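Alcohol oxidase (Myceliophthora thermophila, PDB 6F74) is a VAO-type flavoprotein that binds FAD and probably oxidises an alcohol or related substrate, passing the electrons to molecular oxygen. Local coordinates at residues Ser124-Ile138 with Asp166-Asn180. Numbering follows the deposited sequence.
Sequences SLPYYAVNASTREDI and DGYGGLELWLHSFRN. With NAG (2-acetamido-2-deoxy-beta-D-glucopyranose), chain J.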
# COMPACT_ATOMS: atom_id res chain seq x y z
N SER A 124 2.66 -17.81 9.08
CA SER A 124 3.73 -17.24 8.31
C SER A 124 4.25 -15.93 8.92
O SER A 124 5.01 -15.22 8.28
CB SER A 124 3.25 -17.02 6.89
OG SER A 124 2.10 -16.19 6.85
N LEU A 125 3.84 -15.61 10.13
CA LEU A 125 4.37 -14.43 10.80
C LEU A 125 5.71 -14.78 11.40
O LEU A 125 5.89 -15.92 11.81
CB LEU A 125 3.41 -13.93 11.88
CG LEU A 125 2.04 -13.43 11.41
CD1 LEU A 125 1.19 -13.01 12.59
CD2 LEU A 125 2.17 -12.25 10.48
N PRO A 126 6.65 -13.82 11.47
CA PRO A 126 7.96 -14.03 12.08
C PRO A 126 7.91 -14.54 13.51
O PRO A 126 7.04 -14.15 14.29
CB PRO A 126 8.59 -12.62 12.07
CG PRO A 126 7.94 -11.94 10.94
CD PRO A 126 6.52 -12.45 10.93
N TYR A 127 8.88 -15.39 13.83
CA TYR A 127 8.98 -16.08 15.12
C TYR A 127 9.75 -15.25 16.16
O TYR A 127 9.46 -15.30 17.36
CB TYR A 127 9.62 -17.44 14.85
CG TYR A 127 9.62 -18.44 15.99
CD1 TYR A 127 8.52 -19.29 16.23
CD2 TYR A 127 10.73 -18.57 16.81
CE1 TYR A 127 8.54 -20.22 17.24
CE2 TYR A 127 10.75 -19.48 17.85
CZ TYR A 127 9.67 -20.32 18.05
OH TYR A 127 9.76 -21.20 19.09
N TYR A 128 10.73 -14.48 15.71
CA TYR A 128 11.39 -13.50 16.57
C TYR A 128 11.38 -12.16 15.88
O TYR A 128 11.38 -12.11 14.65
CB TYR A 128 12.86 -13.88 16.84
CG TYR A 128 13.08 -14.92 17.91
CD1 TYR A 128 13.02 -14.60 19.26
CD2 TYR A 128 13.38 -16.22 17.57
CE1 TYR A 128 13.26 -15.56 20.25
CE2 TYR A 128 13.61 -17.19 18.52
CZ TYR A 128 13.55 -16.86 19.87
OH TYR A 128 13.77 -17.84 20.81
N ALA A 129 11.37 -11.09 16.66
CA ALA A 129 11.60 -9.75 16.14
C ALA A 129 12.64 -9.04 16.96
O ALA A 129 12.71 -9.24 18.17
CB ALA A 129 10.30 -8.96 16.15
N VAL A 130 13.46 -8.21 16.32
CA VAL A 130 14.35 -7.28 17.03
C VAL A 130 13.73 -5.89 16.95
O VAL A 130 13.52 -5.36 15.85
CB VAL A 130 15.75 -7.30 16.40
CG1 VAL A 130 16.63 -6.21 17.00
CG2 VAL A 130 16.39 -8.67 16.59
N ASN A 131 13.40 -5.32 18.10
CA ASN A 131 12.91 -3.96 18.20
C ASN A 131 14.12 -3.03 18.01
O ASN A 131 14.75 -2.59 18.98
CB ASN A 131 12.21 -3.73 19.56
CG ASN A 131 11.79 -2.31 19.78
OD1 ASN A 131 11.74 -1.53 18.84
ND2 ASN A 131 11.48 -1.96 21.03
N ALA A 132 14.46 -2.77 16.74
CA ALA A 132 15.69 -2.07 16.38
C ALA A 132 15.48 -0.57 16.43
O ALA A 132 14.58 -0.07 15.75
CB ALA A 132 16.13 -2.47 14.98
N SER A 133 16.27 0.12 17.24
CA SER A 133 16.22 1.60 17.34
C SER A 133 17.54 2.32 17.02
O SER A 133 17.58 3.53 17.04
CB SER A 133 15.71 2.02 18.74
OG SER A 133 16.51 1.45 19.76
N THR A 134 18.61 1.58 16.72
CA THR A 134 19.90 2.16 16.32
C THR A 134 20.39 1.42 15.09
O THR A 134 19.93 0.32 14.81
CB THR A 134 20.95 2.00 17.42
OG1 THR A 134 21.29 0.61 17.60
CG2 THR A 134 20.50 2.62 18.73
N ARG A 135 21.34 2.00 14.39
CA ARG A 135 22.04 1.31 13.30
C ARG A 135 22.77 0.04 13.77
O ARG A 135 22.91 -0.89 13.00
CB ARG A 135 23.07 2.23 12.64
CG ARG A 135 22.45 3.33 11.82
CD ARG A 135 23.50 4.20 11.15
NE ARG A 135 22.85 5.17 10.27
CZ ARG A 135 23.41 5.84 9.25
NH1 ARG A 135 24.69 5.71 8.97
NH2 ARG A 135 22.65 6.66 8.53
N GLU A 136 23.22 0.03 15.03
CA GLU A 136 23.96 -1.09 15.57
C GLU A 136 22.97 -2.28 15.68
O GLU A 136 23.28 -3.37 15.26
CB GLU A 136 24.60 -0.76 16.91
CG GLU A 136 25.78 0.24 16.83
CD GLU A 136 25.35 1.64 16.41
OE1 GLU A 136 24.32 2.15 16.83
OE2 GLU A 136 26.03 2.26 15.59
N ASP A 137 21.78 -2.02 16.23
CA ASP A 137 20.70 -3.01 16.26
C ASP A 137 20.49 -3.66 14.90
O ASP A 137 20.40 -4.88 14.78
CB ASP A 137 19.37 -2.39 16.68
CG ASP A 137 19.37 -1.90 18.12
OD1 ASP A 137 20.24 -2.30 18.90
OD2 ASP A 137 18.47 -1.11 18.48
N ILE A 138 20.44 -2.82 13.87
CA ILE A 138 20.13 -3.26 12.53
C ILE A 138 21.29 -4.09 11.99
O ILE A 138 21.06 -5.17 11.39
CB ILE A 138 19.89 -2.08 11.56
CG1 ILE A 138 18.71 -1.22 12.02
CG2 ILE A 138 19.64 -2.58 10.13
CD1 ILE A 138 18.45 -0.03 11.12
N ASP A 166 6.08 -10.41 5.98
CA ASP A 166 5.85 -11.68 6.73
C ASP A 166 6.96 -12.69 6.38
O ASP A 166 7.75 -12.49 5.47
CB ASP A 166 4.47 -12.29 6.40
CG ASP A 166 3.29 -11.44 6.88
OD1 ASP A 166 3.52 -10.35 7.44
OD2 ASP A 166 2.10 -11.82 6.70
N GLY A 167 7.01 -13.80 7.09
CA GLY A 167 7.79 -14.95 6.62
C GLY A 167 7.86 -16.03 7.66
O GLY A 167 8.36 -15.77 8.74
N TYR A 168 7.33 -17.21 7.34
CA TYR A 168 7.40 -18.38 8.22
C TYR A 168 8.80 -18.60 8.77
O TYR A 168 9.77 -18.62 7.99
CB TYR A 168 6.91 -19.70 7.51
CG TYR A 168 7.09 -20.93 8.37
CD1 TYR A 168 6.11 -21.30 9.29
CD2 TYR A 168 8.23 -21.70 8.31
CE1 TYR A 168 6.26 -22.42 10.10
CE2 TYR A 168 8.40 -22.85 9.11
CZ TYR A 168 7.41 -23.20 9.99
OH TYR A 168 7.54 -24.29 10.81
N GLY A 169 8.89 -18.75 10.08
CA GLY A 169 10.14 -19.10 10.74
C GLY A 169 11.21 -17.99 10.66
O GLY A 169 12.39 -18.28 10.73
N GLY A 170 10.75 -16.76 10.51
CA GLY A 170 11.62 -15.65 10.21
C GLY A 170 12.14 -14.93 11.42
O GLY A 170 11.60 -15.07 12.52
N LEU A 171 13.18 -14.14 11.21
CA LEU A 171 13.66 -13.16 12.19
C LEU A 171 13.27 -11.81 11.65
O LEU A 171 13.75 -11.40 10.58
CB LEU A 171 15.17 -13.28 12.37
CG LEU A 171 15.88 -12.22 13.22
CD1 LEU A 171 15.26 -12.08 14.62
CD2 LEU A 171 17.34 -12.57 13.34
N GLU A 172 12.39 -11.10 12.35
CA GLU A 172 11.93 -9.80 11.89
C GLU A 172 12.87 -8.66 12.32
O GLU A 172 13.15 -8.48 13.50
CB GLU A 172 10.51 -9.52 12.37
CG GLU A 172 9.91 -8.25 11.81
CD GLU A 172 8.54 -7.96 12.35
OE1 GLU A 172 8.47 -7.47 13.47
OE2 GLU A 172 7.53 -8.19 11.63
N LEU A 173 13.34 -7.89 11.36
CA LEU A 173 13.92 -6.59 11.62
C LEU A 173 12.79 -5.60 11.69
O LEU A 173 12.27 -5.15 10.65
CB LEU A 173 14.90 -6.21 10.50
CG LEU A 173 15.52 -4.81 10.63
CD1 LEU A 173 16.39 -4.69 11.87
CD2 LEU A 173 16.31 -4.55 9.37
N TRP A 174 12.38 -5.27 12.91
CA TRP A 174 11.28 -4.31 13.16
C TRP A 174 11.85 -2.89 13.33
O TRP A 174 12.58 -2.60 14.28
CB TRP A 174 10.52 -4.73 14.40
CG TRP A 174 9.22 -4.04 14.65
CD1 TRP A 174 8.34 -3.53 13.71
CD2 TRP A 174 8.63 -3.79 15.92
NE1 TRP A 174 7.25 -2.98 14.34
CE2 TRP A 174 7.40 -3.13 15.69
CE3 TRP A 174 9.01 -4.08 17.22
CZ2 TRP A 174 6.54 -2.75 16.73
CZ3 TRP A 174 8.16 -3.69 18.27
CH2 TRP A 174 6.94 -3.03 18.01
N LEU A 175 11.51 -2.00 12.39
CA LEU A 175 12.10 -0.66 12.32
C LEU A 175 11.25 0.43 12.95
O LEU A 175 11.61 1.60 12.89
CB LEU A 175 12.41 -0.34 10.87
CG LEU A 175 13.46 -1.29 10.25
CD1 LEU A 175 13.55 -1.02 8.76
CD2 LEU A 175 14.83 -1.14 10.91
N HIS A 176 10.16 0.05 13.60
CA HIS A 176 9.15 1.02 14.08
C HIS A 176 9.71 2.05 15.07
O HIS A 176 9.27 3.18 15.10
CB HIS A 176 7.96 0.26 14.65
CG HIS A 176 6.83 1.12 15.09
ND1 HIS A 176 6.40 1.17 16.39
CD2 HIS A 176 6.00 1.93 14.39
CE1 HIS A 176 5.38 1.99 16.49
NE2 HIS A 176 5.09 2.44 15.28
N SER A 177 10.71 1.68 15.87
CA SER A 177 11.39 2.65 16.76
C SER A 177 12.74 3.15 16.26
O SER A 177 13.54 3.68 17.04
CB SER A 177 11.58 2.05 18.16
OG SER A 177 10.37 1.52 18.64
N PHE A 178 13.03 3.01 14.97
CA PHE A 178 14.27 3.49 14.38
C PHE A 178 13.97 4.87 13.86
O PHE A 178 13.57 5.03 12.71
CB PHE A 178 14.77 2.53 13.29
CG PHE A 178 16.04 2.98 12.63
CD1 PHE A 178 17.24 3.02 13.33
CD2 PHE A 178 16.03 3.39 11.30
CE1 PHE A 178 18.40 3.45 12.72
CE2 PHE A 178 17.21 3.79 10.67
CZ PHE A 178 18.40 3.83 11.40
N ARG A 179 14.15 5.87 14.72
CA ARG A 179 13.62 7.20 14.49
C ARG A 179 14.65 8.26 14.91
O ARG A 179 14.76 8.57 16.09
CB ARG A 179 12.34 7.36 15.30
CG ARG A 179 11.20 6.49 14.75
CD ARG A 179 9.89 6.71 15.49
NE ARG A 179 8.77 6.50 14.57
CZ ARG A 179 7.77 5.65 14.76
NH1 ARG A 179 7.65 4.96 15.93
NH2 ARG A 179 6.86 5.48 13.79
N ASN A 180 15.38 8.82 13.93
CA ASN A 180 16.50 9.74 14.22
C ASN A 180 16.25 11.17 13.70
O ASN A 180 17.19 11.91 13.41
CB ASN A 180 17.80 9.18 13.65
CG ASN A 180 18.01 7.73 14.05
OD1 ASN A 180 18.13 6.87 13.21
ND2 ASN A 180 18.09 7.46 15.35
C1 NAG J . 11.07 -0.67 21.52
C2 NAG J . 10.15 -0.74 22.72
C3 NAG J . 9.74 0.68 23.10
C4 NAG J . 10.96 1.49 23.54
C5 NAG J . 11.93 1.50 22.37
C6 NAG J . 13.24 2.15 22.83
C7 NAG J . 8.70 -2.73 22.77
C8 NAG J . 7.38 -3.27 22.32
N2 NAG J . 8.94 -1.47 22.40
O3 NAG J . 8.74 0.65 24.12
O4 NAG J . 10.56 2.83 23.93
O5 NAG J . 12.20 0.16 21.87
O6 NAG J . 14.20 2.05 21.78
O7 NAG J . 9.49 -3.39 23.42
O HOH W 1 6.12 -18.34 11.43
O HOH W 2 8.72 -0.50 18.15
O HOH W 3 11.31 -1.19 16.34
O HOH W 4 16.11 5.74 17.22
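With CG of Phe178 trans to its backbone N (chi1 179°) and CG1 of Ile138 turned beside its own N (chi1 -61°), the ring of the one slides under the methyl tip of the other: Ile138 CD1 stands 3.8 Å from the ring centroid, 8° off the normal, a CH-pi contact over the face. The same CD1 reaches Leu175 CD2 at 3.8 Å, while CG2 packs on CD2 of Leu173, so the start of helix 135-147 lies over the sheet face that carries Val130, Leu171 and Leu173. Were Phe178 an alanine, Ile138 CD1 would probably lose its aromatic floor and a gap would open beneath the first turn of the helix. That turn is fixed by a capping box: Thr134 OG1 accepts from Asp137 N at 3.0 Å, and Asp137 OD2 takes both Ser133 N and Thr134 N, besides a salt bridge to Lys56. Between the strands the bonds include Glu172 N to Tyr128 O (2.7 Å) and Val130 N to Glu172 O (2.8 Å). On the face of Ala129 and Glu172, Asn131 carries an N-linked sugar, its OD1 held by a water at 2.6 Å that also bonds Trp174 O and Ser177 N. The contact thus joins a greasy helix seat, whose Leu175 also touches FAD, to a hydrated, glycosylated corner at Asn131 and Ser177.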